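Local coordinates for protein AlyQ (Persicobacter sp. CCB-QB2, PDB 7D2A) that binds uronic acids of alginate, such as 4,5-unsaturated mannuronic acid, through its family 32 carbohydrate-binding module, which also holds a calcium ion, at residues M7-V12 with F47-A52; G71-L76 with R112-G117. One frame throughout, in Å; residues are numbered along the deposited sequence.

Both interactions involve the five-stranded antiparallel sheet of the CBM32 beta-sandwich, in which strands 43-49 and 110-118 are neighbours. Interaction 1 ties the N-terminal segment 7-12 to the end of strand 43-49, whereas interaction 2 pairs strands 70-77 and 110-118 within the sheet. Their centres are about 18 Å apart and lie on opposite sides of the chain's centre, yet they touch where F47 CE2 packs against I113 CD1 at 4.0 Å. Neither contact supplies a residue to the glycan pocket or the calcium site: the G117 position in interaction 2 lies about 9 Å from the bound unsaturated sugar, and the F47 side chain in interaction 1 about 10 Å from the calcium ion.

Interaction 1: M7-V12 with F47-A52; sequences MQYDIV and FDLGSA
V12 and D48 make the direct polar link between the N-terminal segment 7-12 and the end of strand 43-49: V12 N donates to D48 O at 2.8 Å, with a C=O...N angle of 173° although the N-H itself is bent to 147°. The same oxygen receives a CA-H...O contact from I11. A second polar link runs through a water that donates to both D10 O and L49 O, each at 2.7 Å.

The apolar contacts centre on L49 and I11. Methyl CD2 of L49 lies 4.0 Å from Y9 CB and also meets I11 CG1, while CD1 approaches the Y9 ring obliquely. I11 reaches F47 with two branches: CD1 stands 4.0 Å from F47 CD1, and CG2, anti to the backbone N, comes equally near F47 CB. V12 CG2 lies over the carboxylate carbon of D48 and against G50 CA.

Within segment 47-52, D48 OD1 accepts G50 N at 2.7 Å from above the carboxylate plane, closing an Asx turn where the chain turns its corner. R109 forms a salt bridge to the same OD1, and Y9 OH bonds to T54 O.

Residues 9-12 run nearly perpendicular to residues 47-50, 88° apart, and D48 serves both sides of the junction: its carbonyl grips V12 while its carboxylate, probably polarised by R109, fixes the turn that follows.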
loop_
_atom_site.group_PDB
_atom_site.type_symbol
_atom_site.label_atom_id
_atom_site.label_comp_id
_atom_site.label_asym_id
_atom_site.label_seq_id
_atom_site.Cartn_x
_atom_site.Cartn_y
_atom_site.Cartn_z
ATOM N N MET A 7 8.086 15.657 -0.668
ATOM C CA MET A 7 9.141 14.665 -0.997
ATOM C C MET A 7 8.427 13.381 -1.432
ATOM O O MET A 7 7.605 12.924 -0.649
ATOM C CB MET A 7 10.028 14.282 0.203
ATOM C CG MET A 7 10.876 15.394 0.781
ATOM S SD MET A 7 12.366 15.660 -0.157
ATOM C CE MET A 7 13.150 14.059 0.007
ATOM N N GLN A 8 8.769 12.671 -2.621
ATOM C CA GLN A 8 8.356 11.298 -2.920
ATOM C C GLN A 8 9.594 10.438 -2.804
ATOM O O GLN A 8 10.566 10.644 -3.535
ATOM C CB GLN A 8 7.807 11.147 -4.335
ATOM C CG GLN A 8 7.508 9.651 -4.539
ATOM C CD GLN A 8 7.194 9.138 -5.914
ATOM O OE1 GLN A 8 7.185 9.948 -6.833
ATOM N NE2 GLN A 8 6.957 7.813 -6.077
ATOM N N TYR A 9 9.590 9.482 -1.895
ATOM C CA TYR A 9 10.751 8.629 -1.626
ATOM C C TYR A 9 10.804 7.489 -2.619
ATOM O O TYR A 9 9.806 6.864 -2.942
ATOM C CB TYR A 9 10.701 8.055 -0.225
ATOM C CG TYR A 9 10.772 9.075 0.877
ATOM C CD1 TYR A 9 11.887 9.863 1.044
ATOM C CD2 TYR A 9 9.699 9.296 1.722
ATOM C CE1 TYR A 9 11.970 10.777 2.083
ATOM C CE2 TYR A 9 9.751 10.239 2.725
ATOM C CZ TYR A 9 10.895 10.994 2.916
ATOM O OH TYR A 9 10.979 11.916 3.960
ATOM N N ASP A 10 12.021 7.177 -3.034
ATOM C CA ASP A 10 12.229 5.911 -3.756
ATOM C C ASP A 10 11.797 4.726 -2.895
ATOM O O ASP A 10 12.018 4.756 -1.657
ATOM C CB ASP A 10 13.696 5.680 -4.102
ATOM C CG ASP A 10 14.146 6.276 -5.415
ATOM O OD1 ASP A 10 13.422 7.062 -6.026
ATOM O OD2 ASP A 10 15.280 5.874 -5.789
ATOM N N ILE A 11 11.249 3.728 -3.551
ATOM C CA ILE A 11 10.955 2.424 -2.911
ATOM C C ILE A 11 11.964 1.417 -3.486
ATOM O O ILE A 11 11.877 1.100 -4.706
ATOM C CB ILE A 11 9.483 2.006 -3.102
ATOM C CG1 ILE A 11 8.548 3.014 -2.417
ATOM C CG2 ILE A 11 9.306 0.572 -2.595
ATOM C CD1 ILE A 11 7.070 2.814 -2.717
ATOM N N VAL A 12 12.926 0.991 -2.664
ATOM C CA VAL A 12 14.106 0.218 -3.157
ATOM C C VAL A 12 13.779 -1.262 -3.295
ATOM O O VAL A 12 14.554 -1.980 -3.974
ATOM C CB VAL A 12 15.350 0.443 -2.292
ATOM C CG1 VAL A 12 15.602 1.937 -2.139
ATOM C CG2 VAL A 12 15.278 -0.256 -0.943
ATOM N N PHE A 47 6.783 -2.185 1.685
ATOM C CA PHE A 47 7.631 -1.275 0.899
ATOM C C PHE A 47 8.826 -0.870 1.724
ATOM O O PHE A 47 8.655 -0.509 2.900
ATOM C CB PHE A 47 6.837 -0.035 0.502
ATOM C CG PHE A 47 5.604 -0.422 -0.229
ATOM C CD1 PHE A 47 5.641 -0.715 -1.591
ATOM C CD2 PHE A 47 4.418 -0.604 0.442
ATOM C CE1 PHE A 47 4.490 -1.151 -2.219
ATOM C CE2 PHE A 47 3.268 -1.043 -0.207
ATOM C CZ PHE A 47 3.333 -1.336 -1.531
ATOM N N ASP A 48 10.022 -0.952 1.140
ATOM C CA ASP A 48 11.294 -0.625 1.808
ATOM C C ASP A 48 11.812 0.691 1.218
ATOM O O ASP A 48 12.084 0.717 -0.002
ATOM C CB ASP A 48 12.265 -1.775 1.604
ATOM C CG ASP A 48 13.590 -1.641 2.307
ATOM O OD1 ASP A 48 13.835 -0.608 2.980
ATOM O OD2 ASP A 48 14.336 -2.625 2.218
ATOM N N LEU A 49 12.078 1.673 2.081
ATOM C CA LEU A 49 12.649 2.958 1.633
ATOM C C LEU A 49 14.173 2.905 1.616
ATOM O O LEU A 49 14.800 3.928 1.139
ATOM C CB LEU A 49 12.161 4.106 2.509
ATOM C CG LEU A 49 10.648 4.290 2.579
ATOM C CD1 LEU A 49 10.291 5.523 3.427
ATOM C CD2 LEU A 49 10.007 4.395 1.197
ATOM N N GLY A 50 14.753 1.845 2.195
ATOM C CA GLY A 50 16.221 1.641 2.170
ATOM C C GLY A 50 16.862 2.184 3.439
ATOM O O GLY A 50 17.905 1.691 3.832
ATOM N N SER A 51 16.254 3.167 4.084
ATOM C CA SER A 51 16.739 3.735 5.352
ATOM C C SER A 51 15.551 4.465 5.963
ATOM O O SER A 51 14.522 4.571 5.291
ATOM C CB SER A 51 17.905 4.662 5.136
ATOM O OG SER A 51 17.548 5.717 4.269
ATOM N N ALA A 52 15.672 4.885 7.206
ATOM C CA ALA A 52 14.545 5.492 7.933
ATOM C C ALA A 52 14.328 6.924 7.439
ATOM O O ALA A 52 15.290 7.737 7.453
ATOM C CB ALA A 52 14.834 5.489 9.413
HETATM O O HOH W 1 13.888 6.069 -0.174
#

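Interaction 2: G71-L76 with R112-G117; sequences GFSISL and RITGFG
F116 and S73 meet across an antiparallel strand pair, 70-77 with 110-118, in the five-stranded sheet of the F5/8 type C (galactose-binding-like) beta-sandwich. The segment axes approach to 4.5 Å at 163°. S73-T114 and S75-R112 are hydrogen-bonded pairs; F72-G115 and I74-I113 are non-hydrogen-bonded. The ladder includes T114 N to S73 O and R112 N to S75 O, the latter 2.8 Å and nearly straight (178° at the hydrogen). At the other end G71 N bonds to G117 O, and F116 N hydrogen-bonds to G71 O from above the carbonyl plane.

The F116 side chain can be followed outward along strand 70-77. Its CB lies 3.8 Å from G71 O. With chi1 at -58°, CG sits anti to the carbonyl carbon, and the ring extends along the neighbouring strand. CD2 reaches both F72 N and F72 CA at 3.7 Å, the amide nitrogen lying at the ring edge. CE2 then passes F72 C and meets S73 OG at 3.8 Å, and CZ comes equally near that hydroxyl, which is also at the edge, near the ring plane.

The face bearing F72, I74 and I113 is apolar. F72 CB approaches I113 CG2, CG1 of I74 nears CG1 of I113, and the F72 ring meets W62 and Y101. On the other face R112 lays its CB against S75 OG before its chain bends at chi3 and carries NE to T46 OG1, with Y44 making a cation-pi contact. A water sits among the hydroxyls here, donating to R112 O and hydrogen-bonding to S75 OG and, at 2.7 Å, to T114 OG1.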
loop_
_atom_site.group_PDB
_atom_site.type_symbol
_atom_site.label_atom_id
_atom_site.label_comp_id
_atom_site.label_asym_id
_atom_site.label_seq_id
_atom_site.Cartn_x
_atom_site.Cartn_y
_atom_site.Cartn_z
ATOM N N GLY A 71 -10.863 -2.662 2.067
ATOM C CA GLY A 71 -10.443 -2.362 3.439
ATOM C C GLY A 71 -8.967 -2.622 3.648
ATOM O O GLY A 71 -8.387 -3.510 3.029
ATOM N N PHE A 72 -8.315 -1.753 4.410
ATOM C CA PHE A 72 -6.854 -1.850 4.594
ATOM C C PHE A 72 -6.413 -1.110 5.853
ATOM O O PHE A 72 -7.160 -0.373 6.460
ATOM C CB PHE A 72 -6.122 -1.283 3.368
ATOM C CG PHE A 72 -6.223 0.205 3.261
ATOM C CD1 PHE A 72 -7.327 0.816 2.683
ATOM C CD2 PHE A 72 -5.215 1.014 3.769
ATOM C CE1 PHE A 72 -7.430 2.199 2.604
ATOM C CE2 PHE A 72 -5.338 2.388 3.730
ATOM C CZ PHE A 72 -6.449 2.983 3.178
ATOM N N SER A 73 -5.189 -1.365 6.244
ATOM C CA SER A 73 -4.501 -0.626 7.298
ATOM C C SER A 73 -3.066 -0.440 6.829
ATOM O O SER A 73 -2.549 -1.248 6.021
ATOM C CB SER A 73 -4.654 -1.259 8.630
ATOM O OG SER A 73 -4.017 -2.483 8.668
ATOM N N ILE A 74 -2.439 0.602 7.341
ATOM C CA ILE A 74 -1.025 0.920 7.065
ATOM C C ILE A 74 -0.269 0.822 8.382
ATOM O O ILE A 74 -0.707 1.476 9.373
ATOM C CB ILE A 74 -0.903 2.311 6.420
ATOM C CG1 ILE A 74 -1.794 2.452 5.174
ATOM C CG2 ILE A 74 0.555 2.651 6.141
ATOM C CD1 ILE A 74 -1.820 3.842 4.591
ATOM N N SER A 75 0.838 0.143 8.359
ATOM C CA SER A 75 1.739 0.045 9.531
ATOM C C SER A 75 3.136 0.393 9.094
ATOM O O SER A 75 3.505 0.223 7.914
ATOM C CB SER A 75 1.653 -1.297 10.208
ATOM O OG SER A 75 2.024 -2.394 9.365
ATOM N N LEU A 76 3.923 0.945 9.987
ATOM C CA LEU A 76 5.292 1.303 9.590
ATOM C C LEU A 76 6.267 1.169 10.751
ATOM O O LEU A 76 5.894 0.921 11.912
ATOM C CB LEU A 76 5.294 2.696 8.961
ATOM C CG LEU A 76 4.591 3.812 9.729
ATOM C CD1 LEU A 76 5.218 4.016 11.083
ATOM C CD2 LEU A 76 4.616 5.120 8.919
ATOM N N ARG A 112 3.963 -1.018 5.470
ATOM C CA ARG A 112 3.207 -2.218 5.103
ATOM C C ARG A 112 1.749 -1.854 4.923
ATOM O O ARG A 112 1.144 -1.262 5.840
ATOM C CB ARG A 112 3.358 -3.275 6.200
ATOM C CG ARG A 112 2.544 -4.540 5.962
ATOM C CD ARG A 112 2.932 -5.581 6.983
ATOM N NE ARG A 112 4.232 -6.124 6.730
ATOM C CZ ARG A 112 4.828 -7.055 7.477
ATOM N NH1 ARG A 112 4.220 -7.516 8.559
ATOM N NH2 ARG A 112 6.042 -7.481 7.146
ATOM N N ILE A 113 1.129 -2.272 3.816
ATOM C CA ILE A 113 -0.318 -2.192 3.611
ATOM C C ILE A 113 -0.897 -3.575 3.818
ATOM O O ILE A 113 -0.493 -4.466 3.111
ATOM C CB ILE A 113 -0.694 -1.626 2.225
ATOM C CG1 ILE A 113 -0.118 -0.222 2.059
ATOM C CG2 ILE A 113 -2.180 -1.714 2.051
ATOM C CD1 ILE A 113 -0.347 0.364 0.693
ATOM N N THR A 114 -1.808 -3.699 4.769
ATOM C CA THR A 114 -2.534 -4.954 5.035
ATOM C C THR A 114 -3.925 -4.792 4.459
ATOM O O THR A 114 -4.576 -3.793 4.716
ATOM C CB THR A 114 -2.558 -5.308 6.531
ATOM O OG1 THR A 114 -1.231 -5.423 7.027
ATOM C CG2 THR A 114 -3.312 -6.595 6.735
ATOM N N GLY A 115 -4.350 -5.752 3.623
ATOM C CA GLY A 115 -5.674 -5.703 3.015
ATOM C C GLY A 115 -6.653 -6.652 3.651
ATOM O O GLY A 115 -6.199 -7.763 4.089
ATOM N N PHE A 116 -7.928 -6.252 3.636
ATOM C CA PHE A 116 -9.036 -7.011 4.284
ATOM C C PHE A 116 -10.063 -7.417 3.253
ATOM O O PHE A 116 -11.238 -7.607 3.606
ATOM C CB PHE A 116 -9.610 -6.226 5.456
ATOM C CG PHE A 116 -8.540 -5.918 6.460
ATOM C CD1 PHE A 116 -7.936 -6.946 7.149
ATOM C CD2 PHE A 116 -8.105 -4.624 6.670
ATOM C CE1 PHE A 116 -6.909 -6.690 8.043
ATOM C CE2 PHE A 116 -7.079 -4.367 7.564
ATOM C CZ PHE A 116 -6.477 -5.409 8.246
ATOM N N GLY A 117 -9.664 -7.557 1.995
ATOM C CA GLY A 117 -10.596 -7.812 0.892
ATOM C C GLY A 117 -11.420 -6.600 0.566
ATOM O O GLY A 117 -11.174 -5.503 1.113
HETATM O O HOH W 2 -0.440 -2.949 7.828
#